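Local coordinates for putative uncharacterized protein TTHB164 (Thermus thermophilus HB8, PDB 2ZOP) that is probably a subunit of the Cmr ribonucleoprotein complex, part of a CRISPR system that defends the cell against mobile genetic elements, at residues A[80-85]-A[91-96]. Residues are numbered along the deposited sequence; the frame is centred on the assembly and turned at random.
Sequences EAAREA and LRLTRE
Ala-82 and Leu-93 mark the nearest backbone approach between the end of helix 75-84 and the early part of helix 87-111, their CA atoms 7.1 Å apart. Ala-85 leaves helical geometry, and a short connection brings the chain back alongside, giving a helical hairpin. The pair illustrates how a single branched side chain can be received by a neighbouring helix where that helix presents alanines, whose short side chains leave the backbone within touch. The CB of Leu-93 is directed toward helix 75-84, and an extended first torsion (chi1 -178°) carries the isobutyl group over to Ala-82. One methyl does the touching: CD2 of Leu-93 rests 3.6 Å from CA of Ala-82 and 3.7 Å from its CB, and lies 4.3 Å from the carbonyl carbon of Ala-81. It therefore settles against the helix backbone itself. Leu-44 of helix 44-52 meets both Ala-82 and Leu-93, and Tyr-72 touches Ala-81 and Leu-93, which closes the contact into the interior of this all-alpha protein. None of the charged side chains of the two segments takes part, and the helices are joined here by van der Waals packing of aliphatic carbon.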
loop_
_atom_site.group_PDB
_atom_site.type_symbol
_atom_site.label_atom_id
_atom_site.label_comp_id
_atom_site.label_asym_id
_atom_site.label_seq_id
_atom_site.Cartn_x
_atom_site.Cartn_y
_atom_site.Cartn_z
ATOM N N GLU A 80 -12.625 -5.999 15.890
ATOM C CA GLU A 80 -13.275 -4.803 16.418
ATOM C C GLU A 80 -12.218 -3.808 16.899
ATOM O O GLU A 80 -12.319 -2.605 16.652
ATOM C CB GLU A 80 -14.215 -5.171 17.576
ATOM C CG GLU A 80 -15.015 -3.992 18.136
ATOM C CD GLU A 80 -15.814 -3.240 17.065
ATOM O OE1 GLU A 80 -16.323 -3.884 16.120
ATOM O OE2 GLU A 80 -15.950 -2.003 17.183
ATOM N N ALA A 81 -11.204 -4.320 17.582
ATOM C CA ALA A 81 -10.125 -3.481 18.089
ATOM C C ALA A 81 -9.450 -2.764 16.923
ATOM O O ALA A 81 -9.025 -1.618 17.051
ATOM C CB ALA A 81 -9.097 -4.345 18.851
ATOM N N ALA A 82 -9.355 -3.441 15.782
ATOM C CA ALA A 82 -8.729 -2.840 14.603
ATOM C C ALA A 82 -9.603 -1.726 14.025
ATOM O O ALA A 82 -9.097 -0.696 13.588
ATOM C CB ALA A 82 -8.466 -3.919 13.533
ATOM N N ARG A 83 -10.916 -1.936 14.029
ATOM C CA ARG A 83 -11.852 -0.943 13.497
ATOM C C ARG A 83 -11.948 0.300 14.369
ATOM O O ARG A 83 -12.169 1.392 13.863
ATOM C CB ARG A 83 -13.263 -1.525 13.370
ATOM C CG ARG A 83 -13.376 -2.739 12.499
ATOM C CD ARG A 83 -14.842 -3.102 12.282
ATOM N NE ARG A 83 -14.967 -4.476 11.813
ATOM C CZ ARG A 83 -15.302 -5.501 12.587
ATOM N NH1 ARG A 83 -15.562 -5.312 13.875
ATOM N NH2 ARG A 83 -15.357 -6.722 12.072
ATOM N N GLU A 84 -11.804 0.136 15.679
ATOM C CA GLU A 84 -11.907 1.279 16.581
ATOM C C GLU A 84 -10.608 2.065 16.735
ATOM O O GLU A 84 -10.634 3.245 17.073
ATOM C CB GLU A 84 -12.406 0.820 17.959
ATOM C CG GLU A 84 -13.857 0.327 17.941
ATOM C CD GLU A 84 -14.372 -0.084 19.306
ATOM O OE1 GLU A 84 -13.964 0.522 20.315
ATOM O OE2 GLU A 84 -15.204 -1.006 19.373
ATOM N N ALA A 85 -9.481 1.415 16.465
ATOM C CA ALA A 85 -8.170 2.047 16.604
ATOM C C ALA A 85 -7.947 3.306 15.783
ATOM O O ALA A 85 -8.313 3.373 14.608
ATOM C CB ALA A 85 -7.087 1.050 16.277
ATOM N N LEU A 91 -1.783 1.209 12.947
ATOM C CA LEU A 91 -0.532 0.845 12.297
ATOM C C LEU A 91 0.286 -0.058 13.210
ATOM O O LEU A 91 0.945 -0.984 12.744
ATOM C CB LEU A 91 0.260 2.097 11.929
ATOM C CG LEU A 91 -0.409 2.952 10.851
ATOM C CD1 LEU A 91 0.332 4.265 10.695
ATOM C CD2 LEU A 91 -0.425 2.192 9.542
ATOM N N ARG A 92 0.236 0.219 14.513
ATOM C CA ARG A 92 0.947 -0.589 15.495
ATOM C C ARG A 92 0.322 -1.981 15.541
ATOM O O ARG A 92 1.030 -2.992 15.578
ATOM C CB ARG A 92 0.860 0.046 16.886
ATOM C CG ARG A 92 1.427 -0.846 17.990
ATOM C CD ARG A 92 1.751 -0.070 19.261
ATOM N NE ARG A 92 0.568 0.486 19.913
ATOM C CZ ARG A 92 0.360 1.788 20.094
ATOM N NH1 ARG A 92 1.256 2.670 19.665
ATOM N NH2 ARG A 92 -0.733 2.208 20.715
ATOM N N LEU A 93 -1.006 -2.034 15.545
ATOM C CA LEU A 93 -1.699 -3.318 15.582
ATOM C C LEU A 93 -1.333 -4.104 14.331
ATOM O O LEU A 93 -1.124 -5.322 14.375
ATOM C CB LEU A 93 -3.210 -3.115 15.641
ATOM C CG LEU A 93 -4.028 -4.403 15.739
ATOM C CD1 LEU A 93 -3.632 -5.165 16.999
ATOM C CD2 LEU A 93 -5.523 -4.060 15.743
ATOM N N THR A 94 -1.252 -3.394 13.211
ATOM C CA THR A 94 -0.891 -4.017 11.949
ATOM C C THR A 94 0.474 -4.711 12.090
ATOM O O THR A 94 0.627 -5.870 11.713
ATOM C CB THR A 94 -0.837 -2.966 10.814
ATOM O OG1 THR A 94 -2.169 -2.508 10.520
ATOM C CG2 THR A 94 -0.201 -3.561 9.553
ATOM N N ARG A 95 1.456 -4.004 12.644
ATOM C CA ARG A 95 2.795 -4.572 12.819
ATOM C C ARG A 95 2.785 -5.835 13.665
ATOM O O ARG A 95 3.467 -6.801 13.349
ATOM C CB ARG A 95 3.739 -3.569 13.487
ATOM C CG ARG A 95 4.071 -2.339 12.666
ATOM C CD ARG A 95 5.317 -1.661 13.234
ATOM N NE ARG A 95 5.149 -1.248 14.630
ATOM C CZ ARG A 95 4.692 -0.059 15.016
ATOM N NH1 ARG A 95 4.352 0.854 14.118
ATOM N NH2 ARG A 95 4.582 0.224 16.305
ATOM N N GLU A 96 2.023 -5.799 14.752
ATOM C CA GLU A 96 1.905 -6.925 15.679
ATOM C C GLU A 96 1.250 -8.142 15.033
ATOM O O GLU A 96 1.750 -9.257 15.138
ATOM C CB GLU A 96 1.116 -6.477 16.917
ATOM C CG GLU A 96 1.880 -5.459 17.752
ATOM C CD GLU A 96 1.050 -4.828 18.857
ATOM O OE1 GLU A 96 1.631 -4.101 19.696
ATOM O OE2 GLU A 96 -0.176 -5.046 18.887
#